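Local coordinates for putative glycosyltransferase (Mannosyltransferase) involved in glycosylating the PBCV-1 major capsid protein (Paramecium bursaria Chlorella virus 1, PDB 2P73) that probably transfers a sugar from a nucleotide donor to the viral major capsid protein, this chain being the enzyme's N-terminal GT-A-type domain with bound UDP and manganese, at residues Asn39-Glu44 with Ala67-Ser72; Leu55-Ser60 with Lys136-Leu141; Ser81-Asn86 with Ala191-Met196; Ile105-Phe110 with Tyr160-Ile165. All coordinates share one frame; numbering follows the deposited sequence.

How the contacts relate
Contact 3 lies at the nucleotide: residues 81-86 and 191-196 each give the manganese a ligand, and Ser81 meets the UDP ribose. Contact 2 reaches the same UDP from the other direction, through Leu55, His56 and Arg59; its centre is about 22 Å from that of contact 3, on the opposite side of the chain's centre. Contact 4 touches contact 2 directly, Val138 CG2 packing at 3.5 Å on Val161 CG2, although the side chain of Thr109 in contact 4 remains about 13 Å from UDP. Contact 1, at the surface, shares helix 59-69 with contact 2, their centres about 16 Å apart, and its strand 39-43 belongs to the same large sheet as strand 107-110 of contact 4.

Contact 1: residues Asn39-Glu44 with Ala67-Ser72; sequences NFYYEE and AEKFPS
Asn39 and Phe70 form the stacked part of this surface contact. The Asn39 amide lies almost parallel to the Phe70 ring, their planes 5° apart, with Asn39 CG 3.5 Å from Phe70 CD1. Beside it, Asn39 CB stands over the ring centre, 3.5 Å from the Phe70 centroid and 6° off the normal, which meets the geometry of a CH-pi contact. Phe70 CG is anti to its own carbonyl carbon (chi1 -60°), and this turn lays the ring flat against Asn39. On the opposite face of the same ring sits CG of Lys69, so the phenyl group is sandwiched between an amide and an aliphatic chain.

The apolar contacts are made at edges. Tyr41 CB approaches the rim of Phe70 at CE2, 4.0 Å away. The extended Lys69 chain brings CD into the plane of the Tyr41 ring, 3.9 Å from Tyr41 CD1. No hydrogen bond joins the segments; the Asn39 OD1 acceptor instead takes a weak one from Thr9.

Strand 39-43 is an outermost strand of the mixed sheet, pairing with strand 8-13. Phe70 follows the C-terminal end of helix 59-69, which packs on one side of that strand through Tyr41, while Phe40 turns to helix 20-36.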
# COMPACT_ATOMS: atom_id res chain seq x y z
N ASN A 39 -10.96 7.72 5.97
CA ASN A 39 -10.00 8.80 6.09
C ASN A 39 -8.92 8.63 5.03
O ASN A 39 -8.55 7.51 4.67
CB ASN A 39 -9.37 8.86 7.49
CG ASN A 39 -10.40 8.86 8.60
OD1 ASN A 39 -10.33 8.05 9.52
ND2 ASN A 39 -11.37 9.77 8.52
N PHE A 40 -8.42 9.76 4.54
CA PHE A 40 -7.38 9.73 3.54
C PHE A 40 -6.20 10.54 4.03
O PHE A 40 -6.34 11.74 4.29
CB PHE A 40 -7.90 10.30 2.22
CG PHE A 40 -6.85 10.31 1.13
CD1 PHE A 40 -6.07 9.18 0.87
CD2 PHE A 40 -6.65 11.45 0.36
CE1 PHE A 40 -5.10 9.18 -0.13
CE2 PHE A 40 -5.70 11.45 -0.66
CZ PHE A 40 -4.92 10.32 -0.90
N TYR A 41 -5.05 9.89 4.18
CA TYR A 41 -3.83 10.63 4.49
C TYR A 41 -2.83 10.58 3.34
O TYR A 41 -2.43 9.49 2.91
CB TYR A 41 -3.18 10.18 5.80
CG TYR A 41 -2.03 11.06 6.17
CD1 TYR A 41 -2.23 12.23 6.88
CD2 TYR A 41 -0.74 10.75 5.76
CE1 TYR A 41 -1.19 13.06 7.20
CE2 TYR A 41 0.32 11.58 6.07
CZ TYR A 41 0.09 12.73 6.79
OH TYR A 41 1.14 13.56 7.10
N TYR A 42 -2.44 11.76 2.85
CA TYR A 42 -1.42 11.88 1.82
C TYR A 42 -0.24 12.71 2.32
O TYR A 42 -0.40 13.85 2.73
CB TYR A 42 -1.99 12.52 0.56
CG TYR A 42 -1.17 12.21 -0.68
CD1 TYR A 42 -1.33 11.01 -1.35
CD2 TYR A 42 -0.24 13.12 -1.17
CE1 TYR A 42 -0.59 10.72 -2.49
CE2 TYR A 42 0.51 12.84 -2.31
CZ TYR A 42 0.33 11.64 -2.96
OH TYR A 42 1.07 11.36 -4.08
N GLU A 43 0.95 12.13 2.28
CA GLU A 43 2.12 12.80 2.81
C GLU A 43 2.47 14.01 1.97
O GLU A 43 2.69 13.90 0.76
CB GLU A 43 3.33 11.86 2.89
N GLU A 44 2.51 15.17 2.62
CA GLU A 44 2.84 16.44 1.98
C GLU A 44 4.28 16.88 2.27
O GLU A 44 4.84 17.70 1.53
CB GLU A 44 1.84 17.52 2.40
N ALA A 67 -1.33 8.05 11.66
CA ALA A 67 -1.78 7.59 12.97
C ALA A 67 -2.06 8.77 13.90
O ALA A 67 -2.98 8.72 14.71
CB ALA A 67 -0.76 6.66 13.60
N GLU A 68 -1.26 9.81 13.77
CA GLU A 68 -1.36 10.97 14.63
C GLU A 68 -2.51 11.86 14.15
O GLU A 68 -3.21 12.45 14.95
CB GLU A 68 -0.03 11.74 14.66
N LYS A 69 -2.71 11.95 12.84
CA LYS A 69 -3.88 12.66 12.32
C LYS A 69 -5.21 11.93 12.59
O LYS A 69 -6.21 12.56 12.89
CB LYS A 69 -3.75 12.98 10.82
CG LYS A 69 -4.68 14.11 10.43
CD LYS A 69 -4.72 14.40 8.95
CE LYS A 69 -5.61 15.65 8.72
NZ LYS A 69 -5.62 16.11 7.31
N PHE A 70 -5.20 10.61 12.50
CA PHE A 70 -6.43 9.83 12.64
C PHE A 70 -6.38 8.77 13.76
O PHE A 70 -6.46 7.57 13.48
CB PHE A 70 -6.81 9.18 11.29
CG PHE A 70 -7.05 10.17 10.17
CD1 PHE A 70 -8.18 11.00 10.18
CD2 PHE A 70 -6.16 10.27 9.11
CE1 PHE A 70 -8.41 11.91 9.13
CE2 PHE A 70 -6.37 11.15 8.06
CZ PHE A 70 -7.50 11.98 8.07
N PRO A 71 -6.27 9.21 15.04
CA PRO A 71 -6.03 8.28 16.17
C PRO A 71 -7.06 7.17 16.37
O PRO A 71 -6.76 6.14 16.97
CB PRO A 71 -6.01 9.21 17.39
CG PRO A 71 -6.71 10.47 16.95
CD PRO A 71 -6.40 10.60 15.49
N SER A 72 -8.27 7.37 15.85
CA SER A 72 -9.34 6.39 16.05
C SER A 72 -9.35 5.22 15.04
O SER A 72 -10.20 4.32 15.14
CB SER A 72 -10.68 7.11 16.10
OG SER A 72 -10.70 7.98 17.23

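Contact 2: residues Leu55-Ser60 with Lys136-Leu141; sequences LHFRRS and KIVWSL. With UDP (uridine-5'-diphosphate), chain C.
Phe57 and Trp139 meet through the rim of the indole: Phe57 O lies near the ring plane, 3.3 Å from Trp139 CE3, and Phe57 CB packs 3.7 Å from Trp139 CZ3. The phenyl ring of Phe57 turns to Val138, its edge at CE1 coming to 3.2 Å from Val138 O, while Val138 CG1 touches the same CE1. Ser60 fits alongside, with OG 3.3 Å from Val138 CG1 and CB against Trp139 CB. Trp139 CG is anti to the backbone N (chi1 178°), which extends the indole toward the turn at Phe57 and Arg58.

No hydrogen bond crosses the contact; the polar ends of Ser60 and Arg58 are bonded outside it. Glu135 binds Ser60 OG, and Ser45 O receives Arg58 NH1. Arg59, a residue of the UDP-glucose site, folds back to give weak bonds from NE and NH2 to His56 O, leaving NH2 3.5 Å from UDP C4'. One face of the His56 imidazole lies against UDP C5', and Leu55 CD1 is 3.8 Å from uracil N3.

The contact thus joins the junction of helices 52-57 and 59-69, one wall of the nucleotide pocket, to the end of helix 132-140. Helix 153-164 packs against both partners, through Phe57 and Val138.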
# COMPACT_ATOMS: atom_id res chain seq x y z
N LEU A 55 13.04 6.16 0.16
CA LEU A 55 11.70 6.47 -0.37
C LEU A 55 10.78 5.25 -0.30
O LEU A 55 9.59 5.38 -0.00
CB LEU A 55 11.77 7.02 -1.79
CG LEU A 55 12.59 8.31 -2.02
CD1 LEU A 55 12.73 8.54 -3.51
CD2 LEU A 55 11.94 9.52 -1.35
N HIS A 56 11.33 4.07 -0.56
CA HIS A 56 10.57 2.84 -0.46
C HIS A 56 10.20 2.46 0.97
O HIS A 56 9.17 1.85 1.18
CB HIS A 56 11.31 1.68 -1.12
CG HIS A 56 11.15 1.65 -2.61
ND1 HIS A 56 10.45 0.65 -3.26
CD2 HIS A 56 11.59 2.50 -3.57
CE1 HIS A 56 10.49 0.87 -4.56
NE2 HIS A 56 11.17 1.99 -4.78
N PHE A 57 11.05 2.82 1.94
CA PHE A 57 10.76 2.60 3.36
C PHE A 57 9.78 3.63 3.92
O PHE A 57 9.18 3.40 4.97
CB PHE A 57 12.06 2.61 4.19
CG PHE A 57 12.65 1.24 4.43
CD1 PHE A 57 12.31 0.52 5.58
CD2 PHE A 57 13.54 0.66 3.52
CE1 PHE A 57 12.85 -0.77 5.81
CE2 PHE A 57 14.10 -0.62 3.74
CZ PHE A 57 13.74 -1.34 4.88
N ARG A 58 9.63 4.75 3.21
CA ARG A 58 8.89 5.92 3.73
C ARG A 58 7.45 5.66 4.20
O ARG A 58 6.93 6.37 5.07
CB ARG A 58 8.92 7.13 2.76
CG ARG A 58 9.10 8.43 3.53
CD ARG A 58 8.91 9.73 2.73
NE ARG A 58 8.92 10.86 3.67
CZ ARG A 58 8.48 12.09 3.41
NH1 ARG A 58 7.98 12.40 2.21
NH2 ARG A 58 8.56 13.02 4.36
N ARG A 59 6.82 4.64 3.64
CA ARG A 59 5.49 4.22 4.05
C ARG A 59 5.40 3.85 5.51
O ARG A 59 4.33 3.94 6.10
CB ARG A 59 5.01 3.06 3.19
CG ARG A 59 5.53 1.66 3.57
CD ARG A 59 5.26 0.71 2.40
NE ARG A 59 6.12 1.06 1.27
CZ ARG A 59 6.05 0.55 0.05
NH1 ARG A 59 5.13 -0.34 -0.27
NH2 ARG A 59 6.92 0.96 -0.86
N SER A 60 6.53 3.44 6.10
CA SER A 60 6.56 3.05 7.51
C SER A 60 6.63 4.26 8.42
O SER A 60 6.34 4.16 9.63
CB SER A 60 7.71 2.10 7.81
OG SER A 60 7.40 0.82 7.32
N LYS A 136 7.16 1.14 13.15
CA LYS A 136 8.23 2.01 13.66
C LYS A 136 9.57 1.29 13.63
O LYS A 136 10.60 1.89 13.32
CB LYS A 136 7.94 2.51 15.09
CG LYS A 136 6.90 3.64 15.18
CD LYS A 136 6.62 4.13 16.61
CE LYS A 136 7.58 5.24 17.08
NZ LYS A 136 6.93 6.21 18.06
N ILE A 137 9.57 0.01 13.97
CA ILE A 137 10.79 -0.80 13.87
C ILE A 137 11.21 -1.00 12.42
O ILE A 137 12.40 -0.91 12.12
CB ILE A 137 10.68 -2.16 14.62
CG1 ILE A 137 10.29 -1.95 16.08
CG2 ILE A 137 12.01 -2.96 14.55
CD1 ILE A 137 11.29 -1.13 16.91
N VAL A 138 10.25 -1.24 11.52
CA VAL A 138 10.54 -1.40 10.08
C VAL A 138 11.24 -0.15 9.54
O VAL A 138 12.24 -0.25 8.86
CB VAL A 138 9.27 -1.79 9.25
CG1 VAL A 138 9.51 -1.73 7.73
CG2 VAL A 138 8.75 -3.18 9.66
N TRP A 139 10.72 1.03 9.89
CA TRP A 139 11.34 2.30 9.54
C TRP A 139 12.76 2.44 10.13
O TRP A 139 13.68 2.86 9.42
CB TRP A 139 10.45 3.46 10.01
CG TRP A 139 11.04 4.82 9.74
CD1 TRP A 139 11.45 5.75 10.67
CD2 TRP A 139 11.31 5.39 8.45
NE1 TRP A 139 11.95 6.86 10.03
CE2 TRP A 139 11.88 6.67 8.67
CE3 TRP A 139 11.14 4.94 7.13
CZ2 TRP A 139 12.29 7.49 7.62
CZ3 TRP A 139 11.53 5.77 6.09
CH2 TRP A 139 12.10 7.03 6.34
N SER A 140 12.94 2.06 11.39
CA SER A 140 14.25 2.16 12.04
C SER A 140 15.29 1.24 11.41
O SER A 140 16.49 1.35 11.73
CB SER A 140 14.15 1.84 13.53
OG SER A 140 14.28 0.44 13.74
N LEU A 141 14.85 0.34 10.53
CA LEU A 141 15.76 -0.61 9.89
C LEU A 141 16.24 -0.17 8.51
O LEU A 141 17.02 -0.88 7.89
CB LEU A 141 15.11 -1.99 9.81
CG LEU A 141 14.85 -2.70 11.15
CD1 LEU A 141 13.96 -3.92 10.92
CD2 LEU A 141 16.19 -3.06 11.87
N1 UDP C . 8.58 6.22 -4.20
C2 UDP C . 8.72 7.60 -4.31
N3 UDP C . 9.42 8.14 -5.36
C4 UDP C . 9.95 7.32 -6.32
C5 UDP C . 9.80 5.93 -6.22
C6 UDP C . 9.35 5.41 -5.00
O2 UDP C . 8.28 8.38 -3.48
O4 UDP C . 10.56 7.86 -7.25
C1' UDP C . 7.83 5.68 -3.05
C2' UDP C . 6.36 5.95 -3.33
O2' UDP C . 5.77 6.39 -2.12
C3' UDP C . 5.81 4.62 -3.80
C4' UDP C . 6.77 3.59 -3.21
O4' UDP C . 7.98 4.27 -2.91
O3' UDP C . 4.48 4.46 -3.36
C5' UDP C . 7.09 2.43 -4.14
O5' UDP C . 7.54 2.94 -5.37
PA UDP C . 7.14 2.20 -6.73
O1A UDP C . 5.67 2.02 -6.80
O2A UDP C . 7.65 2.86 -7.93
O3A UDP C . 7.75 0.70 -6.57
PB UDP C . 7.31 -0.55 -7.47
O1B UDP C . 5.91 -1.01 -7.21
O2B UDP C . 7.36 -0.19 -8.90
O3B UDP C . 8.21 -1.71 -7.16

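Contact 3: residues Ser81-Asn86 with Ala191-Met196; sequences SDVYVN and ALFVHM. With MN (manganese (II) ion), chain B; UDP (uridine-5'-diphosphate), chain C.
Val194 lies against Tyr84 in an antiparallel pair whose first strand, 83-85, directly follows the DxD motif of this GT-A-type domain. Tyr84 CG sits between its backbone N and carbonyl carbon (chi1 65°), folding the phenol over its neighbour: Val194 CB is 4.0 Å from the Tyr84 centroid, 25° off the normal. On the other side of the sheet, Val83 CG2 covers a face of the His195 imidazole, and Val85 CG2 meets the edge of Phe193 at CE1, 3.7 Å away.

The backbone carries the register. Tyr84 and Val194 form the hydrogen-bonded pair, exchanging two bonds, and Met196 N to Asp82 O and Asn86 N to Leu192 O extend the pairing. At one end Asn86 ND2 also donates to Ala191 O at 2.7 Å, with the acceptor in its amide plane.

At the other end the two segments converge on manganese, which Asp80, the first DxD aspartate, and UDP O1A and O1B also bind. Arg204 forms a salt bridge with Asp82 OD2, and Asn178 OD1 bonds to His195 ND1, steadying the imidazole's rotation. Ser81 N donates to the ribose O3' at 3.1 Å. Asp82 OD1, 2.3 Å from the manganese, and His195 NE2, 2.1 Å from it, are neighbouring ligands, roughly at right angles.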
# COMPACT_ATOMS: atom_id res chain seq x y z
N SER A 81 1.76 4.97 -4.67
CA SER A 81 1.44 6.06 -5.58
C SER A 81 1.12 5.65 -7.02
O SER A 81 0.59 6.46 -7.79
CB SER A 81 2.59 7.09 -5.58
OG SER A 81 3.81 6.50 -5.98
N ASP A 82 1.45 4.41 -7.40
CA ASP A 82 1.07 3.91 -8.74
C ASP A 82 -0.06 2.90 -8.66
O ASP A 82 -0.24 2.06 -9.56
CB ASP A 82 2.28 3.33 -9.45
CG ASP A 82 2.96 2.24 -8.64
OD1 ASP A 82 2.75 2.20 -7.41
OD2 ASP A 82 3.66 1.40 -9.24
N VAL A 83 -0.79 2.94 -7.55
CA VAL A 83 -2.01 2.17 -7.38
C VAL A 83 -3.19 3.14 -7.45
O VAL A 83 -3.21 4.16 -6.73
CB VAL A 83 -2.06 1.43 -6.00
CG1 VAL A 83 -3.41 0.74 -5.81
CG2 VAL A 83 -0.93 0.39 -5.86
N TYR A 84 -4.16 2.81 -8.29
CA TYR A 84 -5.42 3.55 -8.35
C TYR A 84 -6.66 2.66 -8.15
O TYR A 84 -6.60 1.43 -8.26
CB TYR A 84 -5.55 4.30 -9.66
CG TYR A 84 -5.63 3.40 -10.86
CD1 TYR A 84 -6.86 3.07 -11.43
CD2 TYR A 84 -4.49 2.85 -11.42
CE1 TYR A 84 -6.93 2.24 -12.54
CE2 TYR A 84 -4.55 2.02 -12.53
CZ TYR A 84 -5.76 1.72 -13.08
OH TYR A 84 -5.81 0.88 -14.17
N VAL A 85 -7.77 3.33 -7.87
CA VAL A 85 -9.07 2.71 -7.67
C VAL A 85 -9.67 2.55 -9.04
O VAL A 85 -9.73 3.51 -9.81
CB VAL A 85 -9.97 3.62 -6.78
CG1 VAL A 85 -11.43 3.10 -6.71
CG2 VAL A 85 -9.37 3.74 -5.39
N ASN A 86 -10.06 1.33 -9.36
CA ASN A 86 -10.70 1.00 -10.62
C ASN A 86 -12.07 1.70 -10.69
O ASN A 86 -12.95 1.41 -9.88
CB ASN A 86 -10.85 -0.52 -10.67
CG ASN A 86 -11.54 -1.01 -11.92
OD1 ASN A 86 -11.61 -0.31 -12.92
ND2 ASN A 86 -12.07 -2.24 -11.85
N ALA A 191 -10.99 -5.69 -10.56
CA ALA A 191 -10.20 -5.33 -9.40
C ALA A 191 -10.77 -4.06 -8.78
O ALA A 191 -11.43 -3.27 -9.47
CB ALA A 191 -8.76 -5.11 -9.81
N LEU A 192 -10.53 -3.89 -7.49
CA LEU A 192 -10.74 -2.60 -6.85
C LEU A 192 -9.46 -1.76 -6.98
O LEU A 192 -9.50 -0.66 -7.51
CB LEU A 192 -11.17 -2.77 -5.40
CG LEU A 192 -11.37 -1.53 -4.53
CD1 LEU A 192 -12.46 -0.64 -5.08
CD2 LEU A 192 -11.69 -1.93 -3.08
N PHE A 193 -8.33 -2.30 -6.53
CA PHE A 193 -7.05 -1.60 -6.57
C PHE A 193 -6.14 -2.15 -7.68
O PHE A 193 -5.80 -3.34 -7.67
CB PHE A 193 -6.35 -1.66 -5.21
CG PHE A 193 -7.12 -0.98 -4.09
CD1 PHE A 193 -7.71 0.27 -4.29
CD2 PHE A 193 -7.22 -1.58 -2.85
CE1 PHE A 193 -8.42 0.88 -3.28
CE2 PHE A 193 -7.93 -0.97 -1.83
CZ PHE A 193 -8.53 0.27 -2.05
N VAL A 194 -5.78 -1.30 -8.62
CA VAL A 194 -4.96 -1.72 -9.76
C VAL A 194 -3.54 -1.12 -9.62
O VAL A 194 -3.43 0.08 -9.40
CB VAL A 194 -5.62 -1.31 -11.09
CG1 VAL A 194 -4.72 -1.64 -12.29
CG2 VAL A 194 -7.01 -1.99 -11.23
N HIS A 195 -2.51 -1.96 -9.72
CA HIS A 195 -1.11 -1.57 -9.43
C HIS A 195 -0.31 -1.54 -10.73
O HIS A 195 -0.16 -2.57 -11.39
CB HIS A 195 -0.45 -2.58 -8.49
CG HIS A 195 0.85 -2.12 -7.87
ND1 HIS A 195 1.46 -2.82 -6.86
CD2 HIS A 195 1.63 -1.03 -8.09
CE1 HIS A 195 2.56 -2.20 -6.48
NE2 HIS A 195 2.69 -1.10 -7.21
N MET A 196 0.21 -0.36 -11.07
CA MET A 196 1.06 -0.22 -12.25
C MET A 196 2.50 -0.51 -11.90
O MET A 196 3.39 0.25 -12.24
CB MET A 196 0.96 1.19 -12.81
CG MET A 196 -0.42 1.62 -13.24
SD MET A 196 -0.39 3.32 -13.78
CE MET A 196 -0.10 4.21 -12.25
MN MN B . 4.09 0.41 -6.77
N1 UDP C . 8.58 6.22 -4.20
C2 UDP C . 8.72 7.60 -4.31
N3 UDP C . 9.42 8.14 -5.36
C4 UDP C . 9.95 7.32 -6.32
C5 UDP C . 9.80 5.93 -6.22
C6 UDP C . 9.35 5.41 -5.00
O2 UDP C . 8.28 8.38 -3.48
O4 UDP C . 10.56 7.86 -7.25
C1' UDP C . 7.83 5.68 -3.05
C2' UDP C . 6.36 5.95 -3.33
O2' UDP C . 5.77 6.39 -2.12
C3' UDP C . 5.81 4.62 -3.80
C4' UDP C . 6.77 3.59 -3.21
O4' UDP C . 7.98 4.27 -2.91
O3' UDP C . 4.48 4.46 -3.36
C5' UDP C . 7.09 2.43 -4.14
O5' UDP C . 7.54 2.94 -5.37
PA UDP C . 7.14 2.20 -6.73
O1A UDP C . 5.67 2.02 -6.80
O2A UDP C . 7.65 2.86 -7.93
O3A UDP C . 7.75 0.70 -6.57
PB UDP C . 7.31 -0.55 -7.47
O1B UDP C . 5.91 -1.01 -7.21
O2B UDP C . 7.36 -0.19 -8.90
O3B UDP C . 8.21 -1.71 -7.16

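Contact 4: residues Ile105-Phe110 with Tyr160-Ile165; sequences ILYHTF and YVFPRI
Leu106 begins the contact with Ile165: its CD1 methyl comes within 4.0 Å of Ile165 CG2, the two aliphatic chains slanting across one another just before strand 107-110 starts. Tyr107, the first residue of that strand, makes three contacts. Its CB packs on Phe162 CE1 at 3.9 Å, and its CD2 and CE2 touch Ile165 CD1 and Val161 CG1. The three groups reach the phenol obliquely, and the Ile165 and Val161 side chains run at about a right angle to that of Tyr107. Tyr107 CG is anti to the carbonyl carbon (chi1 -77°), carrying the ring out among these residues, while its hydroxyl is hydrogen-bonded to Glu135 on helix 132-140. That bond fixes the far end of the ring, while Val161, Phe162 and Ile165 pack against it.

His108 points the other way, and the next residue to touch is Thr109. Its CG2 methyl meets the rim of Phe162 at CZ, 3.6 Å away and near the ring plane. Phe162 therefore presents its edge to both Tyr107 and Thr109, alternate residues on one side of the strand; its ring also stacks with Tyr169 of the adjoining strand 169-172.

No hydrogen bond links the segments. The short axes of strand and helix approach no closer than 11.8 Å, and side chains fill the span. With Ile134 of helix 132-140 touching Leu106, Tyr107 and Val161, this is the helix-on-sheet packing of an alpha/beta/alpha sandwich, consistent with the GT-A fold: helix 153-164 against the large mixed sheet near its 169-172 edge.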
# COMPACT_ATOMS: atom_id res chain seq x y z
N ILE A 105 -5.21 -10.82 13.77
CA ILE A 105 -4.41 -10.52 12.59
C ILE A 105 -3.88 -9.08 12.53
O ILE A 105 -4.65 -8.12 12.60
CB ILE A 105 -5.21 -10.81 11.29
CG1 ILE A 105 -5.72 -12.26 11.26
CG2 ILE A 105 -4.38 -10.43 10.05
CD1 ILE A 105 -4.64 -13.36 11.38
N LEU A 106 -2.57 -8.94 12.37
CA LEU A 106 -1.94 -7.63 12.35
C LEU A 106 -1.67 -7.09 10.93
O LEU A 106 -1.67 -5.88 10.73
CB LEU A 106 -0.63 -7.66 13.14
CG LEU A 106 -0.69 -7.83 14.67
CD1 LEU A 106 0.70 -8.23 15.20
CD2 LEU A 106 -1.24 -6.58 15.38
N TYR A 107 -1.43 -7.99 9.98
CA TYR A 107 -1.14 -7.61 8.59
C TYR A 107 -1.97 -8.42 7.62
O TYR A 107 -2.04 -9.64 7.74
CB TYR A 107 0.34 -7.83 8.26
CG TYR A 107 1.31 -6.81 8.80
CD1 TYR A 107 1.79 -5.77 7.99
CD2 TYR A 107 1.80 -6.89 10.10
CE1 TYR A 107 2.68 -4.83 8.48
CE2 TYR A 107 2.70 -5.96 10.59
CZ TYR A 107 3.14 -4.92 9.78
OH TYR A 107 4.05 -3.99 10.28
N HIS A 108 -2.59 -7.75 6.65
CA HIS A 108 -3.11 -8.46 5.48
C HIS A 108 -2.27 -8.04 4.30
O HIS A 108 -2.12 -6.85 4.01
CB HIS A 108 -4.58 -8.18 5.21
CG HIS A 108 -5.50 -8.76 6.24
ND1 HIS A 108 -5.92 -8.05 7.34
CD2 HIS A 108 -6.07 -9.98 6.33
CE1 HIS A 108 -6.72 -8.81 8.07
NE2 HIS A 108 -6.83 -9.98 7.48
N THR A 109 -1.71 -9.04 3.63
CA THR A 109 -0.77 -8.81 2.54
C THR A 109 -1.17 -9.64 1.33
O THR A 109 -2.15 -10.37 1.39
CB THR A 109 0.69 -9.08 3.00
OG1 THR A 109 1.58 -8.70 1.95
CG2 THR A 109 0.93 -10.54 3.30
N PHE A 110 -0.41 -9.52 0.24
CA PHE A 110 -0.79 -10.13 -1.03
C PHE A 110 0.43 -10.67 -1.76
O PHE A 110 1.50 -10.05 -1.77
CB PHE A 110 -1.53 -9.12 -1.91
CG PHE A 110 -2.73 -8.51 -1.26
CD1 PHE A 110 -3.96 -9.14 -1.32
CD2 PHE A 110 -2.64 -7.31 -0.58
CE1 PHE A 110 -5.07 -8.58 -0.72
CE2 PHE A 110 -3.74 -6.74 0.02
CZ PHE A 110 -4.96 -7.38 -0.05
N TYR A 160 11.75 -10.19 8.30
CA TYR A 160 11.99 -9.74 9.67
C TYR A 160 10.70 -9.79 10.49
O TYR A 160 10.64 -10.37 11.59
CB TYR A 160 12.56 -8.32 9.67
CG TYR A 160 13.03 -7.89 11.01
CD1 TYR A 160 14.33 -8.18 11.44
CD2 TYR A 160 12.19 -7.20 11.88
CE1 TYR A 160 14.77 -7.79 12.69
CE2 TYR A 160 12.63 -6.79 13.13
CZ TYR A 160 13.92 -7.10 13.52
OH TYR A 160 14.35 -6.71 14.76
N VAL A 161 9.65 -9.17 9.95
CA VAL A 161 8.41 -9.05 10.69
C VAL A 161 7.64 -10.36 10.80
O VAL A 161 7.33 -10.80 11.92
CB VAL A 161 7.51 -7.92 10.13
CG1 VAL A 161 6.17 -7.92 10.83
CG2 VAL A 161 8.22 -6.56 10.24
N PHE A 162 7.32 -10.98 9.68
CA PHE A 162 6.46 -12.17 9.70
C PHE A 162 6.95 -13.32 10.61
O PHE A 162 6.14 -13.95 11.28
CB PHE A 162 6.11 -12.68 8.28
CG PHE A 162 5.08 -11.81 7.53
CD1 PHE A 162 4.40 -10.78 8.17
CD2 PHE A 162 4.81 -12.05 6.20
CE1 PHE A 162 3.45 -9.99 7.49
CE2 PHE A 162 3.87 -11.28 5.50
CZ PHE A 162 3.18 -10.26 6.15
N PRO A 163 8.28 -13.62 10.63
CA PRO A 163 8.75 -14.68 11.56
C PRO A 163 8.55 -14.37 13.05
O PRO A 163 8.47 -15.29 13.87
CB PRO A 163 10.25 -14.76 11.26
CG PRO A 163 10.36 -14.24 9.83
CD PRO A 163 9.39 -13.10 9.80
N ARG A 164 8.46 -13.09 13.38
CA ARG A 164 8.26 -12.64 14.75
C ARG A 164 6.79 -12.53 15.15
O ARG A 164 6.50 -12.27 16.32
CB ARG A 164 8.96 -11.29 14.97
CG ARG A 164 10.46 -11.43 15.06
CD ARG A 164 11.19 -10.09 15.02
NE ARG A 164 12.63 -10.30 15.16
CZ ARG A 164 13.43 -10.73 14.18
NH1 ARG A 164 12.93 -10.99 12.97
NH2 ARG A 164 14.73 -10.92 14.42
N ILE A 165 5.86 -12.70 14.20
CA ILE A 165 4.43 -12.64 14.51
C ILE A 165 3.66 -13.84 13.94
O ILE A 165 2.68 -13.67 13.22
CB ILE A 165 3.76 -11.28 14.10
CG1 ILE A 165 4.01 -10.95 12.63
CG2 ILE A 165 4.23 -10.14 15.01
CD1 ILE A 165 2.98 -10.06 12.05